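Local atomic coordinates of salivary protein FS50 (PDB entry 5K6D), a protein that inhibits the host voltage-gated sodium channel Nav1.5 as a secreted, disulfide-bonded component of flea saliva. Residues A26-Q31 and E71-K76; V4-L9 and A17-G22. One frame throughout, in Å; residues are numbered along the deposited sequence.

Contact 1 (A26-Q31 and E71-K76)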
ATOM      1  N   ALA A  26      -5.621   1.437   2.409  1.00  8.57           N
ATOM      2  CA  ALA A  26      -4.680   0.673   3.221  1.00  8.60           C
ATOM      3  C   ALA A  26      -3.297   1.289   3.114  1.00  6.51           C
ATOM      4  O   ALA A  26      -2.784   1.492   2.004  1.00  7.70           O
ATOM      5  CB  ALA A  26      -4.646  -0.770   2.784  1.00 10.09           C
ATOM      6  N   THR A  27      -2.673   1.560   4.253  1.00  7.46           N
ATOM      7  CA  THR A  27      -1.311   2.060   4.234  1.00  7.50           C
ATOM      8  C   THR A  27      -0.323   0.903   4.177  1.00  6.39           C
ATOM      9  O   THR A  27      -0.137   0.168   5.154  1.00  7.07           O
ATOM     10  CB  THR A  27      -1.013   2.919   5.453  1.00  7.88           C
ATOM     11  OG1 THR A  27      -1.925   4.025   5.476  1.00  9.37           O
ATOM     12  CG2 THR A  27       0.421   3.433   5.400  1.00 10.05           C
ATOM     13  N   ALA A  28       0.284   0.732   3.008  1.00  6.11           N
ATOM     14  CA  ALA A  28       1.345  -0.244   2.805  1.00  6.77           C
ATOM     15  C   ALA A  28       2.656   0.456   3.115  1.00  6.55           C
ATOM     16  O   ALA A  28       3.271   1.099   2.257  1.00  6.98           O
ATOM     17  CB  ALA A  28       1.313  -0.787   1.394  1.00  6.99           C
ATOM     18  N   LYS A  29       3.044   0.364   4.373  1.00  7.90           N
ATOM     19  CA  LYS A  29       4.174   1.104   4.885  1.00  9.48           C
ATOM     20  C   LYS A  29       5.460   0.793   4.126  1.00  9.38           C
ATOM     21  O   LYS A  29       5.776  -0.374   3.866  1.00  9.63           O
ATOM     22  CB  LYS A  29       4.364   0.789   6.363  1.00 11.26           C
ATOM     23  CG  LYS A  29       5.445   1.602   7.036  1.00 14.45           C
ATOM     24  CD  LYS A  29       5.509   1.268   8.515  1.00 16.68           C
ATOM     25  CE  LYS A  29       6.548   2.106   9.242  1.00 20.82           C
ATOM     26  NZ  LYS A  29       6.194   3.553   9.244  1.00 22.74           N
ATOM     27  N   GLY A  30       6.194   1.842   3.773  1.00  9.71           N
ATOM     28  CA  GLY A  30       7.540   1.705   3.247  1.00  9.24           C
ATOM     29  C   GLY A  30       7.717   1.258   1.810  1.00  9.03           C
ATOM     30  O   GLY A  30       8.850   1.219   1.322  1.00 10.03           O
ATOM     31  N   GLN A  31       6.638   0.945   1.100  1.00  8.58           N
ATOM     32  CA  GLN A  31       6.807   0.359  -0.232  1.00  8.42           C
ATOM     33  C   GLN A  31       7.390   1.350  -1.235  1.00  8.53           C
ATOM     34  O   GLN A  31       7.939   0.940  -2.255  1.00  9.57           O
ATOM     35  CB  GLN A  31       5.489  -0.191  -0.776  1.00  8.30           C
ATOM     36  CG  GLN A  31       4.886  -1.321   0.045  1.00  8.24           C
ATOM     37  CD  GLN A  31       5.712  -2.585   0.000  1.00  9.07           C
ATOM     38  OE1 GLN A  31       6.362  -2.885  -1.010  1.00 10.42           O
ATOM     39  NE2 GLN A  31       5.714  -3.328   1.093  1.00  9.62           N
ATOM     40  N   GLU A  71       7.113   7.871   1.527  1.00 13.22           N
ATOM     41  CA  GLU A  71       7.721   6.540   1.574  1.00 13.83           C
ATOM     42  C   GLU A  71       6.677   5.433   1.610  1.00 11.45           C
ATOM     43  O   GLU A  71       7.012   4.265   1.428  1.00 11.66           O
ATOM     44  CB  GLU A  71       8.645   6.411   2.786  1.00 17.16           C
ATOM     45  CG  GLU A  71       9.812   7.385   2.772  1.00 23.63           C
ATOM     46  CD  GLU A  71      10.851   7.081   3.835  1.00 28.72           C
ATOM     47  OE1 GLU A  71      10.494   6.472   4.866  1.00 32.72           O
ATOM     48  OE2 GLU A  71      12.026   7.450   3.635  1.00 35.88           O
ATOM     49  N   ASP A  72       5.426   5.805   1.852  1.00 10.16           N
ATOM     50  CA  ASP A  72       4.357   4.825   1.960  1.00  8.87           C
ATOM     51  C   ASP A  72       3.553   4.723   0.673  1.00  8.05           C
ATOM     52  O   ASP A  72       3.511   5.643  -0.143  1.00  8.71           O
ATOM     53  CB  ASP A  72       3.425   5.149   3.133  1.00  9.23           C
ATOM     54  CG  ASP A  72       4.096   4.981   4.487  1.00 10.07           C
ATOM     55  OD1 ASP A  72       5.179   4.359   4.573  1.00 11.11           O
ATOM     56  OD2 ASP A  72       3.521   5.479   5.483  1.00 11.97           O
ATOM     57  N   CYS A  73       2.930   3.566   0.521  1.00  8.21           N
ATOM     58  CA  CYS A  73       2.082   3.230  -0.604  1.00  7.34           C
ATOM     59  C   CYS A  73       0.658   3.136  -0.072  1.00  6.52           C
ATOM     60  O   CYS A  73       0.448   2.555   0.983  1.00  8.16           O
ATOM     61  CB  CYS A  73       2.571   1.916  -1.203  1.00  7.49           C
ATOM     62  SG  CYS A  73       1.496   1.053  -2.355  1.00  7.27           S
ATOM     63  N   TYR A  74      -0.307   3.707  -0.786  1.00  7.05           N
ATOM     64  CA  TYR A  74      -1.686   3.773  -0.312  1.00  7.74           C
ATOM     65  C   TYR A  74      -2.584   3.021  -1.282  1.00  6.94           C
ATOM     66  O   TYR A  74      -2.740   3.418  -2.445  1.00  7.97           O
ATOM     67  CB  TYR A  74      -2.119   5.233  -0.140  1.00  8.72           C
ATOM     68  CG  TYR A  74      -1.264   5.938   0.889  1.00  8.07           C
ATOM     69  CD1 TYR A  74      -0.072   6.552   0.531  1.00  8.30           C
ATOM     70  CD2 TYR A  74      -1.640   5.964   2.230  1.00  9.12           C
ATOM     71  CE1 TYR A  74       0.725   7.172   1.480  1.00  9.29           C
ATOM     72  CE2 TYR A  74      -0.855   6.590   3.180  1.00 10.02           C
ATOM     73  CZ  TYR A  74       0.319   7.197   2.796  1.00  9.12           C
ATOM     74  OH  TYR A  74       1.121   7.830   3.725  1.00 12.20           O
ATOM     75  N   CYS A  75      -3.155   1.922  -0.788  1.00  6.93           N
ATOM     76  CA  CYS A  75      -3.905   0.994  -1.620  1.00  7.38           C
ATOM     77  C   CYS A  75      -5.403   1.186  -1.519  1.00  8.06           C
ATOM     78  O   CYS A  75      -5.951   1.332  -0.426  1.00  8.45           O
ATOM     79  CB  CYS A  75      -3.578  -0.447  -1.236  1.00  7.59           C
ATOM     80  SG  CYS A  75      -1.837  -0.879  -1.308  1.00  7.21           S
ATOM     81  N   LYS A  76      -6.055   1.142  -2.670  1.00  8.91           N
ATOM     82  CA  LYS A  76      -7.498   1.238  -2.778  1.00 10.19           C
ATOM     83  C   LYS A  76      -8.130  -0.149  -2.859  1.00 10.48           C
ATOM     84  O   LYS A  76      -7.575  -1.052  -3.488  1.00 10.30           O
ATOM     85  CB  LYS A  76      -7.856   2.056  -4.018  1.00 11.71           C
ATOM     86  CG  LYS A  76      -9.293   2.533  -4.082  1.00 19.57           C
ATOM     87  CD  LYS A  76      -9.544   3.416  -5.308  1.00 23.63           C
ATOM     88  CE  LYS A  76      -8.311   4.221  -5.708  1.00 26.57           C
ATOM     89  NZ  LYS A  76      -8.679   5.489  -6.416  1.00 30.48           N
TER
HETATM   90  O   HOH W   1       3.525   4.406   8.063  1.00 16.86           O
HETATM   91  O   HOH W   2       6.891   4.593   6.660  1.00 18.61           O

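Contact 2 (V4-L9 and A17-G22)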
ATOM      1  N   VAL A   4      -7.237  -6.802   5.144  1.00 11.49           N
ATOM      2  CA  VAL A   4      -5.950  -7.006   4.488  1.00 10.54           C
ATOM      3  C   VAL A   4      -5.012  -7.729   5.443  1.00 10.31           C
ATOM      4  O   VAL A   4      -5.296  -7.873   6.634  1.00 11.46           O
ATOM      5  CB  VAL A   4      -5.305  -5.673   4.041  1.00  9.66           C
ATOM      6  CG1 VAL A   4      -6.191  -4.950   3.023  1.00 10.43           C
ATOM      7  CG2 VAL A   4      -5.022  -4.775   5.242  1.00 12.22           C
ATOM      8  N   SER A   5      -3.882  -8.192   4.924  1.00  9.89           N
ATOM      9  CA  SER A   5      -2.937  -8.951   5.740  1.00  9.63           C
ATOM     10  C   SER A   5      -1.885  -8.062   6.402  1.00  9.21           C
ATOM     11  O   SER A   5      -1.677  -6.913   5.995  1.00  8.61           O
ATOM     12  CB  SER A   5      -2.240  -9.994   4.880  1.00  9.97           C
ATOM     13  OG  SER A   5      -1.436  -9.348   3.907  1.00  8.71           O
ATOM     14  N   GLU A   6      -1.196  -8.609   7.403  1.00  9.69           N
ATOM     15  CA  GLU A   6      -0.005  -7.950   7.923  1.00  9.65           C
ATOM     16  C   GLU A   6       0.998  -7.648   6.814  1.00  9.23           C
ATOM     17  O   GLU A   6       1.620  -6.587   6.794  1.00  9.17           O
ATOM     18  CB  GLU A   6       0.684  -8.809   8.977  1.00 11.15           C
ATOM     19  CG  GLU A   6      -0.098  -9.008  10.246  1.00 13.62           C
ATOM     20  CD  GLU A   6       0.708  -9.711  11.330  1.00 14.97           C
ATOM     21  OE1 GLU A   6       1.757 -10.307  11.029  1.00 14.08           O
ATOM     22  OE2 GLU A   6       0.287  -9.656  12.509  1.00 18.50           O
ATOM     23  N   ARG A   7       1.176  -8.595   5.900  1.00  8.29           N
ATOM     24  CA  ARG A   7       2.091  -8.391   4.786  1.00  7.45           C
ATOM     25  C   ARG A   7       1.720  -7.155   3.985  1.00  7.61           C
ATOM     26  O   ARG A   7       2.587  -6.387   3.574  1.00  7.53           O
ATOM     27  CB  ARG A   7       2.108  -9.616   3.887  1.00  7.79           C
ATOM     28  CG  ARG A   7       2.749 -10.816   4.531  1.00  8.79           C
ATOM     29  CD  ARG A   7       2.657 -12.006   3.614  1.00  8.37           C
ATOM     30  NE  ARG A   7       3.519 -11.885   2.439  1.00  7.26           N
ATOM     31  CZ  ARG A   7       3.106 -11.911   1.175  1.00  6.71           C
ATOM     32  NH1 ARG A   7       1.811 -12.017   0.868  1.00  6.99           N
ATOM     33  NH2 ARG A   7       4.008 -11.837   0.208  1.00  6.53           N
ATOM     34  N   CYS A   8       0.426  -6.958   3.772  1.00  6.69           N
ATOM     35  CA  CYS A   8      -0.041  -5.760   3.097  1.00  6.70           C
ATOM     36  C   CYS A   8       0.414  -4.502   3.827  1.00  6.61           C
ATOM     37  O   CYS A   8       1.006  -3.601   3.213  1.00  7.34           O
ATOM     38  CB  CYS A   8      -1.563  -5.794   2.977  1.00  8.08           C
ATOM     39  SG  CYS A   8      -2.340  -4.242   2.528  1.00  7.42           S
ATOM     40  N   LEU A   9       0.148  -4.446   5.130  1.00  7.00           N
ATOM     41  CA  LEU A   9       0.339  -3.217   5.889  1.00  7.92           C
ATOM     42  C   LEU A   9       1.793  -2.957   6.266  1.00  7.99           C
ATOM     43  O   LEU A   9       2.304  -1.860   6.039  1.00 10.08           O
ATOM     44  CB  LEU A   9      -0.528  -3.243   7.151  1.00  8.29           C
ATOM     45  CG  LEU A   9      -2.040  -3.241   6.894  1.00  8.50           C
ATOM     46  CD1 LEU A   9      -2.807  -3.335   8.196  1.00 10.87           C
ATOM     47  CD2 LEU A   9      -2.464  -1.989   6.130  1.00  9.38           C
ATOM     48  N   ALA A  17      -5.792 -12.441   5.066  1.00 15.39           N
ATOM     49  CA  ALA A  17      -6.339 -11.093   5.108  1.00 15.55           C
ATOM     50  C   ALA A  17      -7.347 -10.977   6.238  1.00 16.81           C
ATOM     51  O   ALA A  17      -8.537 -11.254   6.052  1.00 20.88           O
ATOM     52  CB  ALA A  17      -6.980 -10.737   3.780  1.00 20.47           C
ATOM     53  N   ASP A  18      -6.886 -10.582   7.421  1.00 14.81           N
ATOM     54  CA  ASP A  18      -7.810 -10.468   8.542  1.00 17.09           C
ATOM     55  C   ASP A  18      -7.681  -9.164   9.338  1.00 16.61           C
ATOM     56  O   ASP A  18      -8.216  -9.062  10.443  1.00 20.33           O
ATOM     57  CB  ASP A  18      -7.653 -11.674   9.478  1.00 22.05           C
ATOM     58  CG  ASP A  18      -6.244 -11.827  10.019  1.00 21.19           C
ATOM     59  OD1 ASP A  18      -5.412 -10.908   9.846  1.00 20.60           O
ATOM     60  OD2 ASP A  18      -5.970 -12.883  10.630  1.00 22.56           O
ATOM     61  N   GLN A  19      -6.991  -8.171   8.781  1.00 14.99           N
ATOM     62  CA  GLN A  19      -6.877  -6.868   9.430  1.00 14.33           C
ATOM     63  C   GLN A  19      -7.869  -5.888   8.827  1.00 14.10           C
ATOM     64  O   GLN A  19      -7.803  -5.577   7.638  1.00 13.12           O
ATOM     65  CB  GLN A  19      -5.460  -6.309   9.304  1.00 14.06           C
ATOM     66  CG  GLN A  19      -4.377  -7.266   9.764  1.00 16.44           C
ATOM     67  CD  GLN A  19      -3.269  -6.552  10.498  1.00 16.49           C
ATOM     68  OE1 GLN A  19      -2.200  -6.299   9.944  1.00 16.81           O
ATOM     69  NE2 GLN A  19      -3.525  -6.208  11.753  1.00 16.15           N
ATOM     70  N   GLU A  20      -8.780  -5.394   9.654  1.00 15.40           N
ATOM     71  CA  GLU A  20      -9.820  -4.484   9.193  1.00 16.80           C
ATOM     72  C   GLU A  20      -9.296  -3.064   9.087  1.00 15.19           C
ATOM     73  O   GLU A  20      -8.727  -2.537  10.042  1.00 20.23           O
ATOM     74  CB  GLU A  20     -11.015  -4.515  10.147  1.00 19.14           C
ATOM     75  CG  GLU A  20     -12.209  -3.725   9.652  1.00 25.97           C
ATOM     76  CD  GLU A  20     -12.884  -4.384   8.466  1.00 30.32           C
ATOM     77  OE1 GLU A  20     -13.094  -5.615   8.510  1.00 33.91           O
ATOM     78  OE2 GLU A  20     -13.181  -3.675   7.480  1.00 29.11           O
ATOM     79  N   ILE A  21      -9.507  -2.413   7.956  1.00 16.45           N
ATOM     80  CA  ILE A  21      -9.039  -1.040   7.866  1.00 17.85           C
ATOM     81  C   ILE A  21     -10.177  -0.043   7.603  1.00 20.96           C
ATOM     82  O   ILE A  21      -9.946   1.164   7.547  1.00 22.24           O
ATOM     83  CB  ILE A  21      -7.960  -0.922   6.799  1.00 17.86           C
ATOM     84  CG1 ILE A  21      -8.484  -1.503   5.496  1.00 24.22           C
ATOM     85  CG2 ILE A  21      -6.699  -1.682   7.224  1.00 18.78           C
ATOM     86  CD1 ILE A  21      -7.643  -1.148   4.337  1.00 24.69           C
ATOM     87  N   GLY A  22     -11.402  -0.541   7.468  1.00 19.86           N
ATOM     88  CA  GLY A  22     -12.551   0.330   7.285  1.00 23.08           C
ATOM     89  C   GLY A  22     -12.779   0.707   5.833  1.00 21.30           C
ATOM     90  O   GLY A  22     -12.569  -0.108   4.934  1.00 22.66           O
TER
HETATM   91  O   HOH W   3      -2.549 -10.800   8.625  1.00 16.63           O

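Contact 1 (A26-Q31 and E71-K76)
Strand 26-28 pairs antiparallel with strand 73-76, the middle strand of a three-stranded sheet near the centre of the chain. Two hydrogen-bonded pairs, Ala26 with Cys75 and Ala28 with Cys73, flank the non-hydrogen-bonded pair Thr27 with Tyr74; Cys75 N to Ala26 O (2.8 Å, 175°) is the straightest of the four backbone bonds. Ala26, Ala28, Cys73 and Cys75 share one face, with Ala28 CB 4.0 Å from Cys73 CB. On it Cys73 is joined to Cys45 and Cys75 to Cys49 of helix 38-51: the CXC and CXXXC pairing of a cysteine-stabilised alpha-beta motif. On the other face Thr27 runs alongside Tyr74, Thr27 OG1 3.6 Å from Tyr74 CE2, while the phenol hydroxyl is hydrogen-bonded to Asn69 N. A type II turn, Ala28 to Gln31, begins at the last residue of strand 26-28 and carries Gly30 at its third position. Asp72 OD1 accepts from Gly30 N (2.8 Å), the donor approaching on the anti side of the oxygen, 33° out of the carboxylate plane. Lys29 stretches alongside Asp72, bending only at chi4 (65°). Two waters bridge Lys29 NZ to the Asp72 carboxylate, which also holds the turn through Gly30 N; both would probably favour its charged form.

Contact 2 (V4-L9 and A17-G22)
Val4 and Gln19 make the central contact, a single antiparallel hydrogen-bonded pair: Val4 N donates to Gln19 O (2.8 Å), and Gln19 N returns a bond of equal length to Val4 O. Asp18 and Gln19 both face Val4, which makes this a classic beta bulge. The Gln19 side chain turns past the oxygen end of the Val4 carbonyl, its CB 3.1 Å from Val4 O. With CG anti to the carbonyl carbon (chi1 -52°) and a bend at chi2, its amide reaches the start of helix 6-10. There Gln19 OE1 rests against carbon, 3.4 Å from Glu6 CG and 3.5 Å from Leu9 CD1. The amide plane is turned 60° from the Glu6 carboxylate, whose OE1 instead accepts from Lys14 N. Further along, Val4 and Ile21 cross at about a right angle and meet through their CG2 methyls at 4.0 Å; Leu9 CD1 sits near the same Ile21 methyl.

The helix start that receives Gln19 is capped: Ser5 is its N-cap, with Ser5 OG accepting from Cys8 N (3.0 Å, 155°). A water takes the Glu6 N-H and donates to Asp18 OD1, tying the first turn to the bulge, while Asp18 OD2 is hydrogen-bonded to Gln16 NE2. Behind this shell, Cys8 is joined by a disulfide to Cys53, just past helix 38-51, and Cys8 O accepts from His48 NE2 of that helix. Helix 6-10 is thus tied to helix 38-51 and the loop just after it, and the 3-4/19-20 sheet lies on its N-terminal side, with Ile21 against Trp2.

Overall arrangement
Both segments of contact 2 precede those of contact 1 in the chain; the contact centres lie about 12 Å apart, yet the two meet directly. Leu9 O probably accepts a hydrogen bond from Lys29 N (2.9 Å), joining helix 6-10 to the turn after strand 26-28. Packing fills in around it: Leu9 CD2 lies 3.3 Å from Thr27 O, Cys8 O 3.4 Å from Ala28 CB, and Ile21 CD1 3.4 Å from Ala26 CB. His48, already met at Cys8, also touches Ala28 and Gln31 and so serves both contacts. Cys53, the disulfide partner of Cys8, also packs against Cys75 and so gives a further, indirect connection. The N-terminal unit thus adjoins the edge strand of the cysteine-stabilised core.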